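Local structure of polysaccharide biosynthesis protein CapD (Bacillus thuringiensis HD-771, 6BWC) at residues C[220-223]-C[224-227]; C[276-279]-C[280-283]; C[321-324]-C[325-328]. The protein is a member of the short-chain dehydrogenase family that binds NADP and UDP-N-acetylglucosamine and probably acts on such a sugar nucleotide in CMP-pseudaminic acid biosynthesis. The protein carries 2 engineered substitutions. One frame throughout, in Å; residues are numbered along the deposited sequence.

Overall arrangement
The three contacts follow one another along the chain, each formed within a continuous run of eight residues. Contact 1 joins the end of helix 207-220 to strand 226-229 of the large Rossmann-type sheet. Contact 2, a turn with helical backbone angles at 280-282, packs against strand 290-293, the sheet neighbour of 226-229. Their centres are 16 Å apart, on the same side of the chain's centre. Contact 3 starts helix 324-333 beside strand 233-235 of the smaller three-stranded sheet, its centre 32 Å from contact 1 and 28 Å from contact 2. Contacts 1 and 2 thus belong to the edge region of the Rossmann-type sheet, whereas contact 3 belongs to the smaller sheet, with the Leu327 side chain about 11 Å from bound UDP-N-acetylglucosamine.

Contact 1. Residues C[220-223]-C[224-227]; sequences IAKG and GETF
Ile220, the last residue of helix 207-220, turns its CG2 branch to the far end of the Phe227 ring, with CG2 4.3 Å from CZ in an oblique approach. Ala221, the first residue to leave helical backbone angles, comes closer: its CB lies 3.8 Å from Phe227 CE1, near the ring plane, and so meets the ring at its edge. The same methyl also comes within 3.6 Å of Glu225 OE1. Lys222 CB lies 3.3 Å from that same Glu225 OE1, while the amine end leads away. Gly223 supplies the clear polar link: its N donates to Glu225 OE1 at 2.7 Å with an N-H...O angle of 163°, meeting the oxygen nearly along its C-O bond. Glu225 reaches back to this amide because CG sits between the backbone N and the carbonyl carbon (chi1 49°) and the chain bends again at chi2. The turn is a helix-to-strand connection of the Rossmann-type domain; Phe227 continues inward onto Leu213 and Ala217 of the helix, and the strand lies between 163-169 and 290-293. Chemically, the two kinds of anchoring are divided: Glu225, just before the strand, supplies the polar tie to the Gly223 amide, and Phe227, in the strand, supplies the apolar contacts that join the helix end to the sheet.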
ATOM      1  N   ILE C 220     -10.085 -23.194 -27.871  1.00 29.01           N
ATOM      2  CA  ILE C 220     -11.398 -22.996 -28.536  1.00 33.17           C
ATOM      3  C   ILE C 220     -12.092 -21.668 -28.203  1.00 34.24           C
ATOM      4  O   ILE C 220     -12.871 -21.129 -29.029  1.00 33.59           O
ATOM      5  CB  ILE C 220     -12.383 -24.153 -28.155  1.00 35.18           C
ATOM      6  CG1 ILE C 220     -11.906 -25.493 -28.730  1.00 36.82           C
ATOM      7  CG2 ILE C 220     -13.828 -23.884 -28.602  1.00 36.50           C
ATOM      8  CD1 ILE C 220     -11.748 -25.551 -30.242  1.00 37.29           C
ATOM      9  N   ALA C 221     -11.822 -21.162 -26.997  1.00 34.47           N
ATOM     10  CA  ALA C 221     -12.693 -20.186 -26.364  1.00 33.67           C
ATOM     11  C   ALA C 221     -12.646 -18.848 -27.061  1.00 33.65           C
ATOM     12  O   ALA C 221     -11.567 -18.306 -27.311  1.00 31.66           O
ATOM     13  CB  ALA C 221     -12.371 -20.019 -24.888  1.00 33.31           C
ATOM     14  N   LYS C 222     -13.846 -18.363 -27.382  1.00 35.46           N
ATOM     15  CA  LYS C 222     -14.091 -17.004 -27.855  1.00 36.68           C
ATOM     16  C   LYS C 222     -13.885 -15.936 -26.759  1.00 33.74           C
ATOM     17  O   LYS C 222     -13.283 -14.893 -27.023  1.00 33.72           O
ATOM     18  CB  LYS C 222     -15.488 -16.933 -28.513  1.00 39.48           C
ATOM     19  CG  LYS C 222     -15.488 -17.543 -29.925  1.00 42.60           C
ATOM     20  CD  LYS C 222     -16.517 -18.650 -30.167  1.00 43.47           C
ATOM     21  CE  LYS C 222     -16.056 -19.548 -31.328  1.00 44.27           C
ATOM     22  NZ  LYS C 222     -16.994 -20.663 -31.655  1.00 43.18           N
ATOM     23  N   GLY C 223     -14.342 -16.203 -25.536  1.00 31.19           N
ATOM     24  CA  GLY C 223     -14.097 -15.310 -24.395  1.00 28.43           C
ATOM     25  C   GLY C 223     -15.358 -14.972 -23.639  1.00 26.06           C
ATOM     26  O   GLY C 223     -16.332 -14.535 -24.229  1.00 25.13           O
ATOM     27  N   GLY C 224     -15.326 -15.177 -22.327  1.00 24.83           N
ATOM     28  CA  GLY C 224     -16.468 -14.952 -21.457  1.00 24.45           C
ATOM     29  C   GLY C 224     -17.326 -16.187 -21.241  1.00 24.40           C
ATOM     30  O   GLY C 224     -18.323 -16.127 -20.502  1.00 24.75           O
ATOM     31  N   GLU C 225     -16.955 -17.302 -21.869  1.00 23.68           N
ATOM     32  CA  GLU C 225     -17.730 -18.539 -21.742  1.00 23.18           C
ATOM     33  C   GLU C 225     -17.243 -19.334 -20.563  1.00 22.84           C
ATOM     34  O   GLU C 225     -16.225 -18.983 -19.942  1.00 22.25           O
ATOM     35  CB  GLU C 225     -17.743 -19.377 -23.020  1.00 23.37           C
ATOM     36  CG  GLU C 225     -16.416 -19.650 -23.683  1.00 24.44           C
ATOM     37  CD  GLU C 225     -16.464 -19.344 -25.165  1.00 26.50           C
ATOM     38  OE1 GLU C 225     -15.623 -18.540 -25.617  1.00 26.84           O
ATOM     39  OE2 GLU C 225     -17.359 -19.876 -25.877  1.00 28.91           O
ATOM     40  N   THR C 226     -18.014 -20.370 -20.229  1.00 22.06           N
ATOM     41  CA  THR C 226     -17.698 -21.284 -19.132  1.00 21.23           C
ATOM     42  C   THR C 226     -17.881 -22.722 -19.617  1.00 20.49           C
ATOM     43  O   THR C 226     -18.987 -23.123 -19.923  1.00 20.37           O
ATOM     44  CB  THR C 226     -18.570 -20.977 -17.883  1.00 20.91           C
ATOM     45  OG1 THR C 226     -18.301 -19.641 -17.429  1.00 20.30           O
ATOM     46  CG2 THR C 226     -18.288 -21.966 -16.735  1.00 20.56           C
ATOM     47  N   PHE C 227     -16.797 -23.483 -19.701  1.00 20.21           N
ATOM     48  CA  PHE C 227     -16.877 -24.901 -20.080  1.00 20.99           C
ATOM     49  C   PHE C 227     -17.048 -25.854 -18.865  1.00 19.91           C
ATOM     50  O   PHE C 227     -16.294 -25.766 -17.897  1.00 19.60           O
ATOM     51  CB  PHE C 227     -15.619 -25.297 -20.849  1.00 22.47           C
ATOM     52  CG  PHE C 227     -15.434 -24.563 -22.146  1.00 23.59           C
ATOM     53  CD1 PHE C 227     -14.800 -23.344 -22.187  1.00 24.32           C
ATOM     54  CD2 PHE C 227     -15.872 -25.113 -23.333  1.00 24.43           C
ATOM     55  CE1 PHE C 227     -14.613 -22.684 -23.394  1.00 25.12           C
ATOM     56  CE2 PHE C 227     -15.711 -24.452 -24.536  1.00 24.83           C
ATOM     57  CZ  PHE C 227     -15.074 -23.233 -24.568  1.00 25.11           C
TER

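Contact 2. Residues C[276-279]-C[280-283]; sequences MTHD and ESLQ
Glu280 and Thr277 grip each other reciprocally. Glu280 N donates to Thr277 OG1 at 3.3 Å, while Glu280 OE1 accepts from Thr277 N, also at 3.3 Å, through its anti lone pair. The threonine hydroxyl adds a weak bond to the same oxygen. With chi1 at -80° and the chain extended beyond CG, the glutamate slants across the threonine, bringing CG to 3.2 Å from Thr277 OG1; its other oxygen, OE2, forms a salt bridge with Arg168, so the carboxylate is held through both oxygens. The exchange lies at the beginning of a short run, 280-282, with helical backbone angles, in the loop between strands 259-262 and 285-286; here Ser281 N bonds to Thr277 O at 3.2 Å. Thr277 also packs on Thr136 of a second subunit, which places the turn at a subunit boundary. Asp279 contributes chiefly through its carbonyl. Leu282 N and Gln283 NE2 both donate to Asp279 O, from opposite faces of its plane. Leu282 N is 3.3 Å from Asp279 O and 62° out of the carbonyl plane; Gln283 NE2 is 2.6 Å from that oxygen, which lies near the amide plane of Gln283. Ser281 OG donates to His278 O at 2.5 Å in the carbonyl plane, on a lone pair. It also stands loosely over one face of the His278 imidazole, 4.3 Å above the plane and displaced toward the rim; that ring meets the ring of Phe313.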
ATOM      1  N   MET C 276     -24.246 -26.336 -12.855  1.00 22.35           N
ATOM      2  CA  MET C 276     -24.805 -25.005 -13.173  1.00 23.19           C
ATOM      3  C   MET C 276     -26.128 -24.748 -12.440  1.00 23.71           C
ATOM      4  O   MET C 276     -26.869 -25.667 -12.118  1.00 24.44           O
ATOM      5  CB  MET C 276     -25.012 -24.811 -14.686  1.00 22.81           C
ATOM      6  CG  MET C 276     -25.834 -25.878 -15.383  1.00 23.03           C
ATOM      7  SD  MET C 276     -25.677 -25.734 -17.177  1.00 23.75           S
ATOM      8  CE  MET C 276     -25.726 -27.436 -17.667  1.00 23.69           C
ATOM      9  N   THR C 277     -26.422 -23.485 -12.181  1.00 24.17           N
ATOM     10  CA  THR C 277     -27.740 -23.111 -11.703  1.00 24.47           C
ATOM     11  C   THR C 277     -28.786 -23.495 -12.754  1.00 25.65           C
ATOM     12  O   THR C 277     -28.479 -23.701 -13.939  1.00 24.06           O
ATOM     13  CB  THR C 277     -27.824 -21.597 -11.436  1.00 24.62           C
ATOM     14  OG1 THR C 277     -27.348 -20.882 -12.584  1.00 24.64           O
ATOM     15  CG2 THR C 277     -26.982 -21.220 -10.217  1.00 24.38           C
ATOM     16  N   HIS C 278     -30.031 -23.609 -12.303  1.00 28.34           N
ATOM     17  CA  HIS C 278     -31.145 -23.825 -13.212  1.00 28.71           C
ATOM     18  C   HIS C 278     -31.189 -22.726 -14.280  1.00 30.75           C
ATOM     19  O   HIS C 278     -31.253 -23.043 -15.477  1.00 30.29           O
ATOM     20  CB  HIS C 278     -32.463 -23.855 -12.462  1.00 28.05           C
ATOM     21  CG  HIS C 278     -33.625 -24.157 -13.351  1.00 27.71           C
ATOM     22  ND1 HIS C 278     -34.283 -23.186 -14.075  1.00 27.13           N
ATOM     23  CD2 HIS C 278     -34.205 -25.331 -13.680  1.00 26.94           C
ATOM     24  CE1 HIS C 278     -35.236 -23.747 -14.793  1.00 26.45           C
ATOM     25  NE2 HIS C 278     -35.207 -25.048 -14.575  1.00 26.53           N
ATOM     26  N   ASP C 279     -31.150 -21.458 -13.818  1.00 32.38           N
ATOM     27  CA  ASP C 279     -31.022 -20.226 -14.666  1.00 32.16           C
ATOM     28  C   ASP C 279     -30.004 -20.369 -15.816  1.00 32.76           C
ATOM     29  O   ASP C 279     -30.313 -20.063 -16.965  1.00 32.31           O
ATOM     30  CB  ASP C 279     -30.663 -19.018 -13.767  1.00 31.91           C
ATOM     31  CG  ASP C 279     -30.557 -17.679 -14.529  1.00 30.84           C
ATOM     32  OD1 ASP C 279     -29.525 -17.006 -14.298  1.00 30.39           O
ATOM     33  OD2 ASP C 279     -31.479 -17.287 -15.297  1.00 27.00           O
ATOM     34  N   GLU C 280     -28.811 -20.870 -15.500  1.00 33.99           N
ATOM     35  CA  GLU C 280     -27.752 -21.078 -16.505  1.00 33.29           C
ATOM     36  C   GLU C 280     -28.084 -22.178 -17.509  1.00 34.01           C
ATOM     37  O   GLU C 280     -27.656 -22.115 -18.677  1.00 35.49           O
ATOM     38  CB  GLU C 280     -26.427 -21.401 -15.821  1.00 32.18           C
ATOM     39  CG  GLU C 280     -25.682 -20.194 -15.287  1.00 30.96           C
ATOM     40  CD  GLU C 280     -24.379 -20.594 -14.634  1.00 30.27           C
ATOM     41  OE1 GLU C 280     -24.386 -21.572 -13.855  1.00 29.46           O
ATOM     42  OE2 GLU C 280     -23.350 -19.944 -14.918  1.00 28.61           O
ATOM     43  N   SER C 281     -28.834 -23.185 -17.053  1.00 34.29           N
ATOM     44  CA  SER C 281     -29.240 -24.292 -17.916  1.00 34.79           C
ATOM     45  C   SER C 281     -30.208 -23.866 -19.020  1.00 35.92           C
ATOM     46  O   SER C 281     -30.436 -24.644 -19.941  1.00 39.84           O
ATOM     47  CB  SER C 281     -29.835 -25.451 -17.100  1.00 34.46           C
ATOM     48  OG  SER C 281     -31.193 -25.220 -16.747  1.00 34.50           O
ATOM     49  N   LEU C 282     -30.778 -22.657 -18.932  1.00 36.20           N
ATOM     50  CA  LEU C 282     -31.652 -22.091 -19.990  1.00 36.17           C
ATOM     51  C   LEU C 282     -30.922 -21.340 -21.123  1.00 36.51           C
ATOM     52  O   LEU C 282     -31.526 -21.096 -22.166  1.00 38.47           O
ATOM     53  CB  LEU C 282     -32.697 -21.163 -19.360  1.00 36.14           C
ATOM     54  CG  LEU C 282     -33.609 -21.824 -18.302  1.00 36.30           C
ATOM     55  CD1 LEU C 282     -34.161 -20.809 -17.313  1.00 34.99           C
ATOM     56  CD2 LEU C 282     -34.742 -22.609 -18.956  1.00 35.91           C
ATOM     57  N   GLN C 283     -29.654 -20.961 -20.913  1.00 36.26           N
ATOM     58  CA  GLN C 283     -28.791 -20.363 -21.973  1.00 34.90           C
ATOM     59  C   GLN C 283     -27.639 -21.254 -22.413  1.00 32.69           C
ATOM     60  O   GLN C 283     -26.966 -20.911 -23.396  1.00 32.43           O
ATOM     61  CB  GLN C 283     -28.196 -18.976 -21.613  1.00 35.12           C
ATOM     62  CG  GLN C 283     -28.358 -18.476 -20.188  1.00 35.80           C
ATOM     63  CD  GLN C 283     -29.735 -17.884 -19.954  1.00 36.62           C
ATOM     64  OE1 GLN C 283     -30.229 -17.114 -20.773  1.00 39.92           O
ATOM     65  NE2 GLN C 283     -30.360 -18.231 -18.844  1.00 35.70           N
TER

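Contact 3. Residues C[321-324]-C[325-328]; sequences AISK and EELR
Glu325 follows Lys324 in the first turn of helix 324-333 and sends its carboxylate onward to Arg328, with OE1 2.7 Å from Arg328 NH1 in a salt bridge whose hydrogen-bond geometry is weak, the N-H...O angle being 118°. Glu326 turns back instead. Its OE1 accepts from Ser323 OG at 3.1 Å through the anti lone pair, while its own N gives a weak bond to that OG; a long, weak bond from Ser323 N to Glu326 OE1 completes a capping box with Ser323 at the N-cap. The glutamate reaches the N-cap because CG stands beside its backbone N (chi1 -74°) and the chain is extended from there. Leu327 N takes up the regular helical bond to Ser323 O at 3.1 Å. Ile322, the residue before the N-cap, packs on Leu327, with CD1 3.4 Å from Leu327 CA and 3.6 Å from Leu327 CB. The two side chains cross at about a right angle, and both touch Ile234 of strand 233-235. This pairing of the residue before the cap with the fifth from it fits a hydrophobic staple. Arg328 N bonds to Lys324 O at 3.0 Å, almost perfectly straight at 179°. Lys324 NZ and Arg328 NH2 come within 4.2 Å of each other, consistent with both forming salt bridges to Glu245 OE1; Glu246 takes Arg328 NE. The helix start is therefore held in three ways: the Ser323 hydroxyl weakly caps the Glu326 amide, the Ile322-Leu327 contact sets the turn against strand 233-235, and Glu245, shared by Lys324 and Arg328, and Glu246, paired with Arg328, tie it to helix 236-251 and would offset the nearby positive charges.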
ATOM      1  N   ALA C 321     -25.576 -42.527  -9.765  1.00 21.02           N
ATOM      2  CA  ALA C 321     -24.189 -42.844  -9.564  1.00 21.83           C
ATOM      3  C   ALA C 321     -23.750 -43.886 -10.576  1.00 23.17           C
ATOM      4  O   ALA C 321     -24.565 -44.526 -11.245  1.00 23.85           O
ATOM      5  CB  ALA C 321     -23.941 -43.357  -8.144  1.00 21.26           C
ATOM      6  N   ILE C 322     -22.438 -44.020 -10.695  1.00 24.55           N
ATOM      7  CA  ILE C 322     -21.845 -45.233 -11.225  1.00 25.74           C
ATOM      8  C   ILE C 322     -22.054 -46.305 -10.162  1.00 27.15           C
ATOM      9  O   ILE C 322     -22.299 -45.984  -9.001  1.00 27.49           O
ATOM     10  CB  ILE C 322     -20.347 -45.049 -11.562  1.00 25.64           C
ATOM     11  CG1 ILE C 322     -19.505 -44.759 -10.306  1.00 25.98           C
ATOM     12  CG2 ILE C 322     -20.175 -43.930 -12.594  1.00 25.58           C
ATOM     13  CD1 ILE C 322     -18.020 -44.630 -10.578  1.00 25.72           C
ATOM     14  N   SER C 323     -21.974 -47.569 -10.557  1.00 28.76           N
ATOM     15  CA  SER C 323     -21.999 -48.673  -9.594  1.00 29.10           C
ATOM     16  C   SER C 323     -20.686 -48.696  -8.813  1.00 30.60           C
ATOM     17  O   SER C 323     -19.680 -48.152  -9.282  1.00 31.67           O
ATOM     18  CB  SER C 323     -22.185 -50.006 -10.327  1.00 28.43           C
ATOM     19  OG  SER C 323     -21.224 -50.175 -11.363  1.00 27.55           O
ATOM     20  N   LYS C 324     -20.704 -49.310  -7.627  1.00 32.41           N
ATOM     21  CA  LYS C 324     -19.469 -49.700  -6.897  1.00 33.63           C
ATOM     22  C   LYS C 324     -18.360 -50.230  -7.773  1.00 34.81           C
ATOM     23  O   LYS C 324     -17.208 -49.850  -7.623  1.00 36.77           O
ATOM     24  CB  LYS C 324     -19.743 -50.830  -5.907  1.00 33.63           C
ATOM     25  CG  LYS C 324     -19.950 -50.406  -4.471  1.00 34.37           C
ATOM     26  CD  LYS C 324     -19.660 -51.560  -3.533  1.00 33.39           C
ATOM     27  CE  LYS C 324     -18.166 -51.680  -3.295  1.00 32.95           C
ATOM     28  NZ  LYS C 324     -17.865 -52.878  -2.480  1.00 33.34           N
ATOM     29  N   GLU C 325     -18.722 -51.155  -8.653  1.00 36.12           N
ATOM     30  CA  GLU C 325     -17.749 -51.906  -9.421  1.00 37.82           C
ATOM     31  C   GLU C 325     -17.096 -51.028 -10.490  1.00 37.76           C
ATOM     32  O   GLU C 325     -15.879 -51.129 -10.709  1.00 39.30           O
ATOM     33  CB  GLU C 325     -18.391 -53.170 -10.023  1.00 39.69           C
ATOM     34  CG  GLU C 325     -17.402 -54.295 -10.341  1.00 40.97           C
ATOM     35  CD  GLU C 325     -16.708 -54.878  -9.100  1.00 40.23           C
ATOM     36  OE1 GLU C 325     -17.315 -54.870  -7.997  1.00 36.79           O
ATOM     37  OE2 GLU C 325     -15.543 -55.341  -9.233  1.00 38.81           O
ATOM     38  N   GLU C 326     -17.888 -50.167 -11.137  1.00 36.96           N
ATOM     39  CA  GLU C 326     -17.336 -49.160 -12.069  1.00 36.82           C
ATOM     40  C   GLU C 326     -16.392 -48.194 -11.366  1.00 33.83           C
ATOM     41  O   GLU C 326     -15.377 -47.794 -11.939  1.00 34.51           O
ATOM     42  CB  GLU C 326     -18.435 -48.352 -12.763  1.00 37.84           C
ATOM     43  CG  GLU C 326     -19.190 -49.113 -13.834  1.00 39.47           C
ATOM     44  CD  GLU C 326     -20.331 -48.298 -14.396  1.00 41.50           C
ATOM     45  OE1 GLU C 326     -21.457 -48.429 -13.859  1.00 42.77           O
ATOM     46  OE2 GLU C 326     -20.092 -47.508 -15.348  1.00 42.71           O
ATOM     47  N   LEU C 327     -16.738 -47.818 -10.140  1.00 30.60           N
ATOM     48  CA  LEU C 327     -15.889 -46.948  -9.352  1.00 31.09           C
ATOM     49  C   LEU C 327     -14.540 -47.595  -9.123  1.00 30.72           C
ATOM     50  O   LEU C 327     -13.523 -47.017  -9.470  1.00 30.15           O
ATOM     51  CB  LEU C 327     -16.545 -46.627  -8.008  1.00 32.17           C
ATOM     52  CG  LEU C 327     -15.761 -45.766  -7.010  1.00 32.19           C
ATOM     53  CD1 LEU C 327     -15.050 -44.581  -7.665  1.00 30.93           C
ATOM     54  CD2 LEU C 327     -16.736 -45.306  -5.930  1.00 32.35           C
ATOM     55  N   ARG C 328     -14.564 -48.803  -8.553  1.00 30.95           N
ATOM     56  CA  ARG C 328     -13.379 -49.653  -8.372  1.00 30.83           C
ATOM     57  C   ARG C 328     -12.529 -49.783  -9.631  1.00 31.53           C
ATOM     58  O   ARG C 328     -11.302 -49.676  -9.556  1.00 32.34           O
ATOM     59  CB  ARG C 328     -13.793 -51.050  -7.908  1.00 31.52           C
ATOM     60  CG  ARG C 328     -12.803 -52.157  -8.247  1.00 32.19           C
ATOM     61  CD  ARG C 328     -13.350 -53.505  -7.851  1.00 32.88           C
ATOM     62  NE  ARG C 328     -13.346 -53.718  -6.403  1.00 32.71           N
ATOM     63  CZ  ARG C 328     -14.422 -53.855  -5.625  1.00 32.75           C
ATOM     64  NH1 ARG C 328     -15.664 -53.838  -6.100  1.00 31.40           N
ATOM     65  NH2 ARG C 328     -14.237 -54.053  -4.326  1.00 34.34           N
TER